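Local coordinates for protein ribonuclease VapC5 (Mycobacterium tuberculosis, PDB 3DBO) that probably acts as the toxin of a type II toxin-antitoxin pair, a magnesium-dependent PIN-domain ribonuclease whose limited RNA cleavage is seen in complex with antitoxin VapB5, at residues A22-T27 / A49-T54; E85-D90 / A123-P128. All coordinates share one frame; numbering follows the deposited sequence.

Contact 1. Residues A22-T27 / A49-T54. With NA (sodium ion), chain C.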
loop_
_atom_site.group_PDB
_atom_site.type_symbol
_atom_site.label_atom_id
_atom_site.label_comp_id
_atom_site.label_asym_id
_atom_site.label_seq_id
_atom_site.Cartn_x
_atom_site.Cartn_y
_atom_site.Cartn_z
ATOM N N ALA B 22 6.652 13.298 -3.395
ATOM C CA ALA B 22 6.479 11.877 -3.715
ATOM C C ALA B 22 5.804 11.119 -2.567
ATOM O O ALA B 22 5.783 11.580 -1.421
ATOM C CB ALA B 22 7.813 11.251 -4.057
ATOM N N GLY B 23 5.223 9.976 -2.885
ATOM C CA GLY B 23 4.645 9.135 -1.849
ATOM C C GLY B 23 4.557 7.676 -2.258
ATOM O O GLY B 23 4.739 7.326 -3.426
ATOM N N VAL B 24 4.265 6.839 -1.274
ATOM C CA VAL B 24 4.193 5.394 -1.460
ATOM C C VAL B 24 2.773 4.888 -1.259
ATOM O O VAL B 24 2.239 4.994 -0.165
ATOM C CB VAL B 24 5.140 4.678 -0.448
ATOM C CG1 VAL B 24 5.008 3.165 -0.600
ATOM C CG2 VAL B 24 6.566 5.150 -0.638
ATOM N N LEU B 25 2.157 4.357 -2.322
ATOM C CA LEU B 25 0.797 3.826 -2.268
ATOM C C LEU B 25 0.780 2.486 -1.554
ATOM O O LEU B 25 1.658 1.656 -1.797
ATOM C CB LEU B 25 0.254 3.640 -3.694
ATOM C CG LEU B 25 0.425 4.861 -4.601
ATOM C CD1 LEU B 25 0.189 4.469 -6.063
ATOM C CD2 LEU B 25 -0.529 5.986 -4.130
ATOM N N ASP B 26 -0.197 2.295 -0.670
ATOM C CA ASP B 26 -0.427 0.999 -0.044
ATOM C C ASP B 26 -1.397 0.213 -0.922
ATOM O O ASP B 26 -1.767 0.691 -2.003
ATOM C CB ASP B 26 -0.940 1.174 1.384
ATOM C CG ASP B 26 -2.439 1.476 1.446
ATOM O OD1 ASP B 26 -2.988 2.004 0.457
ATOM O OD2 ASP B 26 -3.065 1.144 2.474
ATOM N N THR B 27 -1.855 -0.950 -0.468
ATOM C CA THR B 27 -2.755 -1.760 -1.295
ATOM C C THR B 27 -4.168 -1.177 -1.415
ATOM O O THR B 27 -4.790 -1.276 -2.472
ATOM C CB THR B 27 -2.794 -3.217 -0.791
ATOM O OG1 THR B 27 -1.438 -3.687 -0.673
ATOM C CG2 THR B 27 -3.536 -4.095 -1.760
ATOM N N ALA B 49 5.030 5.832 -6.018
ATOM C CA ALA B 49 5.550 4.463 -6.174
ATOM C C ALA B 49 4.686 3.541 -5.307
ATOM O O ALA B 49 3.830 4.008 -4.548
ATOM C CB ALA B 49 7.021 4.384 -5.737
ATOM N N THR B 50 4.881 2.227 -5.412
ATOM C CA THR B 50 4.285 1.354 -4.417
ATOM C C THR B 50 5.400 0.437 -3.882
ATOM O O THR B 50 6.599 0.721 -4.097
ATOM C CB THR B 50 3.048 0.606 -4.974
ATOM O OG1 THR B 50 2.364 -0.065 -3.912
ATOM C CG2 THR B 50 3.429 -0.393 -6.114
ATOM N N THR B 51 5.021 -0.627 -3.174
ATOM C CA THR B 51 6.044 -1.523 -2.660
ATOM C C THR B 51 5.775 -2.946 -3.125
ATOM O O THR B 51 4.710 -3.262 -3.673
ATOM C CB THR B 51 6.110 -1.528 -1.093
ATOM O OG1 THR B 51 4.987 -2.263 -0.588
ATOM C CG2 THR B 51 6.112 -0.083 -0.485
ATOM N N VAL B 52 6.742 -3.816 -2.854
ATOM C CA VAL B 52 6.618 -5.234 -3.180
ATOM C C VAL B 52 5.496 -5.904 -2.407
ATOM O O VAL B 52 4.962 -6.924 -2.860
ATOM C CB VAL B 52 7.968 -5.980 -2.910
ATOM C CG1 VAL B 52 8.988 -5.586 -3.989
ATOM C CG2 VAL B 52 8.508 -5.687 -1.496
ATOM N N VAL B 53 5.145 -5.347 -1.245
ATOM C CA VAL B 53 4.059 -5.925 -0.437
ATOM C C VAL B 53 2.747 -5.808 -1.224
ATOM O O VAL B 53 1.943 -6.745 -1.244
ATOM C CB VAL B 53 3.942 -5.233 0.944
ATOM C CG1 VAL B 53 2.758 -5.745 1.713
ATOM C CG2 VAL B 53 5.291 -5.440 1.739
ATOM N N THR B 54 2.518 -4.639 -1.824
ATOM C CA THR B 54 1.306 -4.429 -2.628
ATOM C C THR B 54 1.348 -5.277 -3.889
ATOM O O THR B 54 0.320 -5.846 -4.267
ATOM C CB THR B 54 1.090 -2.944 -2.961
ATOM O OG1 THR B 54 0.792 -2.248 -1.745
ATOM C CG2 THR B 54 -0.080 -2.750 -3.964
HETATM NA NA NA C . 2.740 -0.805 -0.814
#

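Contact 2. Residues E85-D90 / A123-P128. With NA (sodium ion), chain D.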
loop_
_atom_site.group_PDB
_atom_site.type_symbol
_atom_site.label_atom_id
_atom_site.label_comp_id
_atom_site.label_asym_id
_atom_site.label_seq_id
_atom_site.Cartn_x
_atom_site.Cartn_y
_atom_site.Cartn_z
ATOM N N GLU B 85 7.371 2.091 -10.139
ATOM C CA GLU B 85 8.402 1.695 -9.185
ATOM C C GLU B 85 7.757 0.858 -8.071
ATOM O O GLU B 85 6.773 1.288 -7.441
ATOM C CB GLU B 85 9.079 2.945 -8.587
ATOM C CG GLU B 85 10.173 2.679 -7.564
ATOM C CD GLU B 85 11.384 1.977 -8.153
ATOM O OE1 GLU B 85 11.860 2.417 -9.227
ATOM O OE2 GLU B 85 11.856 0.994 -7.538
ATOM N N THR B 86 8.287 -0.347 -7.868
ATOM C CA THR B 86 7.906 -1.192 -6.741
ATOM C C THR B 86 9.110 -1.288 -5.787
ATOM O O THR B 86 10.103 -1.988 -6.064
ATOM C CB THR B 86 7.440 -2.597 -7.188
ATOM O OG1 THR B 86 8.462 -3.183 -8.005
ATOM C CG2 THR B 86 6.124 -2.511 -8.004
ATOM N N LEU B 87 9.004 -0.612 -4.651
ATOM C CA LEU B 87 10.134 -0.437 -3.747
ATOM C C LEU B 87 10.318 -1.731 -2.962
ATOM O O LEU B 87 9.343 -2.297 -2.490
ATOM C CB LEU B 87 9.862 0.718 -2.771
ATOM C CG LEU B 87 9.685 2.110 -3.414
ATOM C CD1 LEU B 87 9.222 3.085 -2.350
ATOM C CD2 LEU B 87 11.002 2.555 -4.056
ATOM N N PRO B 88 11.567 -2.211 -2.849
ATOM C CA PRO B 88 11.781 -3.485 -2.139
ATOM C C PRO B 88 11.824 -3.339 -0.622
ATOM O O PRO B 88 11.969 -2.243 -0.104
ATOM C CB PRO B 88 13.154 -3.912 -2.639
ATOM C CG PRO B 88 13.891 -2.597 -2.823
ATOM C CD PRO B 88 12.833 -1.642 -3.353
ATOM N N VAL B 89 11.727 -4.457 0.097
ATOM C CA VAL B 89 12.115 -4.448 1.495
ATOM C C VAL B 89 13.633 -4.700 1.487
ATOM O O VAL B 89 14.080 -5.825 1.217
ATOM C CB VAL B 89 11.386 -5.537 2.345
ATOM C CG1 VAL B 89 11.832 -5.433 3.787
ATOM C CG2 VAL B 89 9.839 -5.400 2.278
ATOM N N ASP B 90 14.407 -3.662 1.748
ATOM C CA ASP B 90 15.874 -3.761 1.793
ATOM C C ASP B 90 16.354 -3.627 3.240
ATOM O O ASP B 90 15.537 -3.660 4.147
ATOM C CB ASP B 90 16.540 -2.714 0.898
ATOM C CG ASP B 90 16.102 -1.277 1.211
ATOM O OD1 ASP B 90 15.433 -0.999 2.247
ATOM O OD2 ASP B 90 16.418 -0.413 0.364
ATOM N N ALA B 123 8.841 4.919 5.403
ATOM C CA ALA B 123 9.590 5.677 6.428
ATOM C C ALA B 123 11.092 5.654 6.213
ATOM O O ALA B 123 11.770 6.662 6.430
ATOM C CB ALA B 123 9.249 5.199 7.826
ATOM N N SER B 124 11.618 4.502 5.781
ATOM C CA SER B 124 13.062 4.348 5.601
ATOM C C SER B 124 13.570 5.187 4.418
ATOM O O SER B 124 14.765 5.464 4.319
ATOM C CB SER B 124 13.425 2.861 5.412
ATOM O OG SER B 124 13.034 2.406 4.129
ATOM N N ARG B 125 12.651 5.580 3.532
ATOM C CA ARG B 125 12.945 6.441 2.391
ATOM C C ARG B 125 12.487 7.883 2.605
ATOM O O ARG B 125 12.556 8.699 1.684
ATOM C CB ARG B 125 12.325 5.859 1.134
ATOM C CG ARG B 125 12.982 4.545 0.753
ATOM C CD ARG B 125 12.480 3.986 -0.529
ATOM N NE ARG B 125 13.234 2.771 -0.848
ATOM C CZ ARG B 125 14.164 2.678 -1.790
ATOM N NH1 ARG B 125 14.469 3.728 -2.549
ATOM N NH2 ARG B 125 14.776 1.518 -1.982
ATOM N N ALA B 126 12.027 8.180 3.822
ATOM C CA ALA B 126 11.492 9.484 4.199
ATOM C C ALA B 126 10.384 9.908 3.222
ATOM O O ALA B 126 10.360 11.044 2.709
ATOM C CB ALA B 126 12.608 10.523 4.292
ATOM N N LEU B 127 9.484 8.967 2.941
ATOM C CA LEU B 127 8.310 9.208 2.114
ATOM C C LEU B 127 7.041 8.881 2.880
ATOM O O LEU B 127 7.032 7.983 3.737
ATOM C CB LEU B 127 8.343 8.362 0.836
ATOM C CG LEU B 127 9.510 8.558 -0.138
ATOM C CD1 LEU B 127 9.568 7.383 -1.068
ATOM C CD2 LEU B 127 9.411 9.874 -0.894
ATOM N N PRO B 128 5.954 9.611 2.587
ATOM C CA PRO B 128 4.696 9.320 3.226
ATOM C C PRO B 128 4.015 8.086 2.638
ATOM O O PRO B 128 4.202 7.776 1.456
ATOM C CB PRO B 128 3.856 10.576 2.913
ATOM C CG PRO B 128 4.374 11.070 1.647
ATOM C CD PRO B 128 5.852 10.748 1.644
HETATM NA NA NA D . 6.367 7.687 6.308
HETATM O O HOH W 1 12.937 0.241 -0.071
HETATM O O HOH W 2 14.548 1.414 2.057
HETATM O O HOH W 3 5.682 5.203 7.227
#

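Contact 1. Residues A22-T27 / A49-T54
The peptide carbonyl of Leu25 is approached from above its plane by Thr50, whose OG1 donates to Leu25 O over 2.8 Å from a position 40° out of that plane. Leu25 N donates to Ala49 O at 2.8 Å, and Ala49 N donates to Gly23 O. Together these two bonds form the parallel bridge that pairs Ala49 with Val24, gripping Ala49 through the residues before and after Val24.

Beyond it, a sodium ion joins the end of strand 22-25 to the turn from strand 47-51 into helix 52-64: Leu25 O and Thr51 OG1 bind it, as does Thr54 OG1, which lies 2.6 Å from the metal. Thr54 OG1 also donates to Thr27 OG1 at 2.9 Å, while Thr27 OG1 is hydrogen-bonded to Glu57. With chi1 at 74°, Thr51 OG1 sits between backbone N and carbonyl carbon, facing the ion and weakly N-capping the helix at Val53 N. Thr51 CG2 presses on Val24 CG1 at 3.4 Å, tighter than usual.

Asp26, a predicted magnesium ligand near Asp115, hydrogen-bonds Thr131 OG1 through OD2. Strand 22-25 lies centrally in the parallel PIN-domain sheet, between 47-51 and 129-131; helix 113-124 packs on Thr51, and strand 86-87 flanks Thr50.

Contact 2. Residues E85-D90 / A123-P128
Leu87 packs its CD2 over one face of the Arg125 guanidinium, offset toward its rim and 3.9 Å from Arg125 CZ. Its other branch, CD1, reaches back to the aliphatic part of the same side chain, 3.8 Å from Arg125 CD. More loosely, Leu87 CD1 faces Leu127 CD1. Arg125 is extended from CG to NE (chi2 -176°, chi3 176°), which carries its charged end across to the strand 86-87 side.

The ionic term is a long salt bridge, Asp90 OD2 to Arg125 NH2 at 3.5 Å, with the carboxylate and guanidinium planes only 14° apart. The other oxygen, Asp90 OD1, caps helix 91-107 through Ala93 N. On the facing segment, helix 113-124 ends in a Schellman motif: Ala126, at positive phi, sends its N to Ala123 O, Leu127 N bonds Ala122 O, and the chain turns toward strand 129-131 of the PIN fold.

Water does the remaining polar bridging. Water 1, at the guanidinium edge and in its plane, accepts from Arg125 NE and donates to Pro88 O, each at 2.7 Å; water 2 donates to both Asp90 OD1 and Ser124 OG.

Metal binding is separate: Leu127 O, with water 3 and Ser144 O, holds a sodium ion at a site that also includes Glu146.

How the contacts relate
Contact 1 is core, contact 2 surface, yet they meet in one parallel sheet. Strand 47-51 of contact 1 neighbours strand 86-87 of contact 2, with a probable backbone bond from Leu87 N to Thr50 O; Pro128 O likewise takes one from Val24 N. Leu87 and Leu127 both touch Val24, so Val24 is shared by the apolar sides of both contacts. The chemistry changes with depth: direct backbone bonds and threonine hydroxyls around a sodium ion among buried residues in contact 1, an arginine, a long ion pair and bridging waters in contact 2. Aromatic side chains of another protein chain pack against both. The predicted magnesium ligand Asp26 belongs to contact 1 alone.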